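Local coordinates for protein Lys-gingipain catalytic subunit (Porphyromonas gingivalis, PDB 6I9A) that cleaves proteins after lysine residues as a secreted cysteine endopeptidase of family C25 and may act as a virulence factor in periodontal disease, at residues V407-T411 against V422-I428; E430-V436 against K448-G453. All blocks are in the same frame, centred on the assembly; numbering follows the deposited sequence. Where two conformers were deposited one is given.

Contact 1 of 2, residues V407-T411 against V422-I428; sequences VLYGT and VSMTKQI
Tyr-409 and Lys-426 make the broadest side-chain contact between strand 407-411 and segment 422-428. The lysine's methylene chain passes over one face of the phenol ring: CD of Lys-426 sits 3.7 Å from the centroid of the Tyr-409 ring and 12° off its normal, a CH-pi contact. Lys-426 CE lies further along, 3.5 Å from Tyr-409 OH. The first torsion explains the placement: Lys-426 sends CG anti to its backbone N (chi1 -179°) and runs extended to CE.

The tight packing gathers round Tyr-409, Gly-410, Val-422 and Met-424. Tyr-409 O takes a nearly straight bond, 3.1 Å and 172°, from Lys-426 N, which meets a lone pair in the carbonyl plane; Thr-425 N adds a weak bond to the same oxygen. Met-424 curls back through its second and third torsions, so that its CE reaches 3.6 Å from Tyr-409 CB and its SD lies 4.0 Å from Gly-410 CA. CG1 of Val-422 closes in to 3.5 Å from Gly-410 C.

The looser, solvent-facing part comprises exposed Val-407, Thr-425 and Lys-426, with partly exposed Ser-423 and two bridging waters. One water joins the hydroxyls of Thr-411 and Ser-423; another joins Leu-408 O to Thr-425 OG1, which is also hydrogen-bonded to Tyr-41. Between the backbones, Thr-411 O accepts Ser-423 N at 2.9 Å, whereas the return bond from Thr-411 N to Ser-423 O is weak.

Tyr-409 and Gly-410 are both paired with the single residue Ile-402 of strand 399-404, which makes a classic beta bulge. The whole is an antiparallel beta hairpin, its second strand giving way to a loop after Met-424, in the C-terminal Ig-like domain.

Contact 2 of 2, residues E430-V436 against K448-G453; sequences ENGNYDV and KQIQVG
The Tyr-434 ring meets Val-452 obliquely, with CD1 of Tyr-434 3.6 Å from CG2 of Val-452, while Glu-430 O lies in the ring plane at its edge and accepts Tyr-434 OH at 2.7 Å. The ring of Tyr-409 packs edge-to-face with that of Tyr-434. The side chains of Gln-449 and Asp-435 run alongside each other in the same direction, their amide and carboxylate planes 22° apart. Both set CG beside the backbone N (chi1 -68° and -60°), which lines up their polar ends. Gln-449 NE2 donates to the syn side of Asp-435 OD2 at 2.8 Å, and a water bridges that oxygen to Lys-448 O.

Hydrogen-bonded pairs Gly-432 with Val-452, Tyr-434 with Ile-450, and Val-436 with Lys-448 join the strands. Val-436 CG2 lies 3.9 Å from Ile-450 CD1.

The chemistry is therefore divided by face: mostly apolar side chains lie on that of Tyr-434, Val-436, Ile-450 and Val-452, with Lys-448 at its exposed end, and amides and a carboxylate line the other. The Gln-449 bond and the water would probably stabilise Asp-435 as a carboxylate.

Contact 1 and contact 2 are successive beta hairpins of the C-terminal Ig-like domain, with centres about 12 Å apart, and the first closes before the second opens. Both belong to one antiparallel seven-stranded sheet, in which strand 399-404 lies between strands 407-413 and 432-439. Residues 425-431 carry the chain from strand 419-424 into strand 432-439. The hairpins also touch through side chains: Ile-428 CG2 is 4.0 Å from Val-452 CG1, and Tyr-409 CE2 is 3.8 Å from Tyr-434 CE2, consistent with a shared apolar interior. Both lie away from the metal sites and the active site, and they join neighbouring strands within the Ig-like domain.

Contact 1 of 2, residues V407-T411 against V422-I428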
loop_
_atom_site.group_PDB
_atom_site.type_symbol
_atom_site.label_atom_id
_atom_site.label_comp_id
_atom_site.label_asym_id
_atom_site.label_seq_id
_atom_site.Cartn_x
_atom_site.Cartn_y
_atom_site.Cartn_z
ATOM N N VAL A 407 -4.584 -19.858 -11.543
ATOM C CA VAL A 407 -3.542 -20.636 -10.894
ATOM C C VAL A 407 -2.199 -20.180 -11.458
ATOM O O VAL A 407 -2.023 -20.172 -12.679
ATOM C CB VAL A 407 -3.737 -22.157 -11.137
ATOM C CG1 VAL A 407 -2.559 -22.978 -10.564
ATOM C CG2 VAL A 407 -5.098 -22.643 -10.602
ATOM N N LEU A 408 -1.284 -19.766 -10.593
ATOM C CA LEU A 408 0.021 -19.296 -11.028
ATOM C C LEU A 408 0.910 -20.491 -11.332
ATOM O O LEU A 408 1.107 -21.349 -10.465
ATOM C CB LEU A 408 0.612 -18.436 -9.916
ATOM C CG LEU A 408 1.976 -17.850 -10.175
ATOM C CD1 LEU A 408 2.016 -16.997 -11.460
ATOM C CD2 LEU A 408 2.397 -17.001 -8.991
ATOM N N TYR A 409 1.572 -20.464 -12.508
ATOM C CA TYR A 409 2.460 -21.575 -12.898
ATOM C C TYR A 409 3.921 -21.177 -12.818
ATOM O O TYR A 409 4.778 -22.037 -12.597
ATOM C CB TYR A 409 2.155 -22.013 -14.361
ATOM C CG TYR A 409 0.905 -22.852 -14.557
ATOM C CD1 TYR A 409 -0.361 -22.367 -14.212
ATOM C CD2 TYR A 409 0.975 -24.088 -15.203
ATOM C CE1 TYR A 409 -1.514 -23.104 -14.468
ATOM C CE2 TYR A 409 -0.172 -24.804 -15.504
ATOM C CZ TYR A 409 -1.406 -24.323 -15.112
ATOM O OH TYR A 409 -2.542 -25.059 -15.351
ATOM N N GLY A 410 4.275 -19.901 -13.027
ATOM C CA GLY A 410 5.677 -19.542 -12.995
ATOM C C GLY A 410 5.870 -18.049 -13.021
ATOM O O GLY A 410 4.998 -17.313 -13.488
ATOM N N THR A 411 7.023 -17.613 -12.536
ATOM C CA THR A 411 7.383 -16.188 -12.514
ATOM C C THR A 411 8.847 -15.991 -12.831
ATOM O O THR A 411 9.678 -16.889 -12.588
ATOM C CB THR A 411 7.091 -15.542 -11.141
ATOM O OG1 THR A 411 7.987 -16.044 -10.147
ATOM C CG2 THR A 411 5.663 -15.731 -10.670
ATOM N N VAL A 422 11.500 -17.302 -16.714
ATOM C CA VAL A 422 10.300 -17.624 -15.950
ATOM C C VAL A 422 10.404 -19.053 -15.449
ATOM O O VAL A 422 10.357 -20.009 -16.258
ATOM C CB VAL A 422 9.035 -17.416 -16.808
ATOM C CG1 VAL A 422 7.762 -17.763 -16.008
ATOM C CG2 VAL A 422 8.953 -15.981 -17.328
ATOM N N SER A 423 10.575 -19.211 -14.165
ATOM C CA SER A 423 10.759 -20.524 -13.521
ATOM C C SER A 423 9.393 -21.120 -13.289
ATOM O O SER A 423 8.546 -20.552 -12.571
ATOM C CB SER A 423 11.531 -20.362 -12.207
ATOM O OG SER A 423 10.849 -19.481 -11.320
ATOM N N MET A 424 9.167 -22.305 -13.870
ATOM C CA MET A 424 7.866 -22.943 -13.813
ATOM C C MET A 424 7.747 -23.845 -12.619
ATOM O O MET A 424 8.236 -24.979 -12.623
ATOM C CB MET A 424 7.599 -23.730 -15.113
ATOM C CG MET A 424 7.682 -22.877 -16.346
ATOM S SD MET A 424 6.488 -21.508 -16.368
ATOM C CE MET A 424 4.991 -22.429 -16.495
ATOM N N THR A 425 7.117 -23.358 -11.546
ATOM C CA THR A 425 6.885 -24.149 -10.342
ATOM C C THR A 425 5.796 -25.180 -10.599
ATOM O O THR A 425 5.745 -26.224 -9.938
ATOM C CB THR A 425 6.586 -23.230 -9.167
ATOM O OG1 THR A 425 5.514 -22.348 -9.520
ATOM C CG2 THR A 425 7.837 -22.460 -8.736
ATOM N N LYS A 426 4.929 -24.913 -11.577
ATOM C CA LYS A 426 3.960 -25.854 -12.124
ATOM C C LYS A 426 4.230 -25.887 -13.606
ATOM O O LYS A 426 4.096 -24.873 -14.283
ATOM C CB LYS A 426 2.518 -25.427 -11.814
ATOM C CG LYS A 426 1.486 -26.424 -12.367
ATOM C CD LYS A 426 0.039 -25.940 -12.037
ATOM C CE LYS A 426 -1.023 -26.802 -12.697
ATOM N NZ LYS A 426 -0.939 -28.213 -12.273
ATOM N N GLN A 427 4.632 -27.060 -14.140
ATOM C CA GLN A 427 4.913 -27.100 -15.565
ATOM C C GLN A 427 3.624 -27.169 -16.370
ATOM O O GLN A 427 2.565 -27.540 -15.861
ATOM C CB GLN A 427 5.866 -28.265 -15.927
ATOM C CG GLN A 427 7.241 -28.109 -15.278
ATOM C CD GLN A 427 8.222 -29.116 -15.800
ATOM O OE1 GLN A 427 7.910 -29.934 -16.694
ATOM N NE2 GLN A 427 9.421 -29.037 -15.286
ATOM N N ILE A 428 3.715 -26.725 -17.650
ATOM C CA ILE A 428 2.573 -26.801 -18.562
ATOM C C ILE A 428 2.519 -28.209 -19.147
ATOM O O ILE A 428 3.453 -28.651 -19.819
ATOM C CB ILE A 428 2.704 -25.726 -19.658
ATOM C CG1 ILE A 428 2.594 -24.329 -19.002
ATOM C CG2 ILE A 428 1.653 -25.896 -20.763
ATOM C CD1 ILE A 428 2.759 -23.143 -19.980
HETATM O O HOH W 1 2.945 -23.013 -9.319
HETATM O O HOH W 2 8.360 -18.813 -9.845
#

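Contact 2 of 2, residues E430-V436 against K448-G453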
loop_
_atom_site.group_PDB
_atom_site.type_symbol
_atom_site.label_atom_id
_atom_site.label_comp_id
_atom_site.label_asym_id
_atom_site.label_seq_id
_atom_site.Cartn_x
_atom_site.Cartn_y
_atom_site.Cartn_z
ATOM N N GLU A 430 -0.796 -29.437 -20.228
ATOM C CA GLU A 430 -2.107 -29.513 -20.866
ATOM C C GLU A 430 -2.286 -28.383 -21.861
ATOM O O GLU A 430 -1.764 -27.259 -21.650
ATOM C CB GLU A 430 -3.225 -29.393 -19.807
ATOM C CG GLU A 430 -3.200 -30.356 -18.630
ATOM C CD GLU A 430 -3.248 -31.824 -19.005
ATOM O OE1 GLU A 430 -4.020 -32.182 -19.926
ATOM O OE2 GLU A 430 -2.508 -32.616 -18.380
ATOM N N ASN A 431 -3.082 -28.633 -22.906
ATOM C CA ASN A 431 -3.390 -27.589 -23.871
ATOM C C ASN A 431 -4.318 -26.544 -23.246
ATOM O O ASN A 431 -5.013 -26.819 -22.282
ATOM C CB ASN A 431 -4.040 -28.209 -25.120
ATOM C CG ASN A 431 -3.120 -29.126 -25.878
ATOM O OD1 ASN A 431 -1.884 -29.064 -25.765
ATOM N ND2 ASN A 431 -3.714 -29.998 -26.691
ATOM N N GLY A 432 -4.221 -25.306 -23.710
ATOM C CA GLY A 432 -5.073 -24.243 -23.211
ATOM C C GLY A 432 -4.528 -22.881 -23.551
ATOM O O GLY A 432 -3.469 -22.781 -24.172
ATOM N N ASN A 433 -5.285 -21.852 -23.155
ATOM C CA ASN A 433 -4.894 -20.461 -23.353
ATOM C C ASN A 433 -4.260 -19.977 -22.051
ATOM O O ASN A 433 -4.980 -19.827 -21.060
ATOM C CB ASN A 433 -6.106 -19.601 -23.768
ATOM C CG ASN A 433 -5.753 -18.518 -24.764
ATOM O OD1 ASN A 433 -4.591 -18.333 -25.143
ATOM N ND2 ASN A 433 -6.751 -17.788 -25.228
ATOM N N TYR A 434 -2.928 -19.772 -22.047
ATOM C CA TYR A 434 -2.251 -19.351 -20.818
ATOM C C TYR A 434 -2.110 -17.852 -20.728
ATOM O O TYR A 434 -1.770 -17.220 -21.719
ATOM C CB TYR A 434 -0.873 -20.037 -20.749
ATOM C CG TYR A 434 -1.032 -21.522 -20.461
ATOM C CD1 TYR A 434 -1.412 -22.414 -21.466
ATOM C CD2 TYR A 434 -0.868 -22.022 -19.176
ATOM C CE1 TYR A 434 -1.610 -23.768 -21.196
ATOM C CE2 TYR A 434 -1.058 -23.376 -18.897
ATOM C CZ TYR A 434 -1.472 -24.229 -19.904
ATOM O OH TYR A 434 -1.686 -25.555 -19.592
ATOM N N ASP A 435 -2.365 -17.307 -19.545
ATOM C CA ASP A 435 -2.239 -15.869 -19.341
ATOM C C ASP A 435 -0.779 -15.520 -19.068
ATOM O O ASP A 435 -0.112 -16.225 -18.322
ATOM C CB ASP A 435 -3.143 -15.449 -18.147
ATOM C CG ASP A 435 -4.602 -15.789 -18.417
ATOM O OD1 ASP A 435 -5.171 -16.649 -17.686
ATOM O OD2 ASP A 435 -5.154 -15.269 -19.402
ATOM N N VAL A 436 -0.351 -14.409 -19.619
ATOM C CA VAL A 436 0.983 -13.873 -19.407
ATOM C C VAL A 436 0.799 -12.452 -18.996
ATOM O O VAL A 436 0.223 -11.663 -19.735
ATOM C CB VAL A 436 1.891 -13.971 -20.649
ATOM C CG1 VAL A 436 3.288 -13.429 -20.346
ATOM C CG2 VAL A 436 1.967 -15.412 -21.155
ATOM N N LYS A 448 -1.690 -10.477 -21.580
ATOM C CA LYS A 448 -1.772 -11.172 -22.872
ATOM C C LYS A 448 -1.992 -12.658 -22.639
ATOM O O LYS A 448 -2.093 -13.102 -21.481
ATOM C CB LYS A 448 -0.472 -10.926 -23.676
ATOM C CG LYS A 448 -0.256 -9.474 -24.083
ATOM C CD LYS A 448 -1.296 -8.996 -25.153
ATOM C CE LYS A 448 -1.176 -7.516 -25.421
ATOM N NZ LYS A 448 -2.037 -7.117 -26.571
ATOM N N GLN A 449 -2.127 -13.409 -23.734
ATOM C CA GLN A 449 -2.298 -14.849 -23.643
ATOM C C GLN A 449 -1.450 -15.509 -24.693
ATOM O O GLN A 449 -1.113 -14.914 -25.727
ATOM C CB GLN A 449 -3.783 -15.271 -23.812
ATOM C CG GLN A 449 -4.690 -14.849 -22.665
ATOM C CD GLN A 449 -6.084 -15.417 -22.812
ATOM O OE1 GLN A 449 -6.695 -15.372 -23.888
ATOM N NE2 GLN A 449 -6.614 -15.947 -21.724
ATOM N N ILE A 450 -1.013 -16.741 -24.381
ATOM C CA ILE A 450 -0.295 -17.588 -25.349
ATOM C C ILE A 450 -1.025 -18.932 -25.430
ATOM O O ILE A 450 -1.264 -19.554 -24.385
ATOM C CB ILE A 450 1.195 -17.794 -25.021
ATOM C CG1 ILE A 450 1.935 -16.440 -24.919
ATOM C CG2 ILE A 450 1.862 -18.753 -26.057
ATOM C CD1 ILE A 450 3.426 -16.623 -24.532
ATOM N N GLN A 451 -1.369 -19.363 -26.659
ATOM C CA GLN A 451 -2.081 -20.620 -26.867
ATOM C C GLN A 451 -1.130 -21.805 -26.935
ATOM O O GLN A 451 -0.154 -21.773 -27.682
ATOM C CB GLN A 451 -2.961 -20.542 -28.134
ATOM C CG GLN A 451 -3.711 -21.840 -28.465
ATOM C CD GLN A 451 -4.609 -22.351 -27.358
ATOM O OE1 GLN A 451 -5.097 -21.602 -26.502
ATOM N NE2 GLN A 451 -4.865 -23.647 -27.362
ATOM N N VAL A 452 -1.439 -22.849 -26.138
ATOM C CA VAL A 452 -0.697 -24.109 -26.081
ATOM C C VAL A 452 -1.615 -25.209 -26.655
ATOM O O VAL A 452 -2.734 -25.385 -26.169
ATOM C CB VAL A 452 -0.231 -24.428 -24.636
ATOM C CG1 VAL A 452 0.350 -25.835 -24.546
ATOM C CG2 VAL A 452 0.795 -23.400 -24.153
ATOM N N GLY A 453 -1.133 -25.913 -27.674
ATOM C CA GLY A 453 -1.887 -26.990 -28.318
ATOM C C GLY A 453 -2.983 -26.509 -29.242
ATOM O O GLY A 453 -3.074 -25.317 -29.537
HETATM O O HOH W 3 -4.421 -12.712 -19.988
#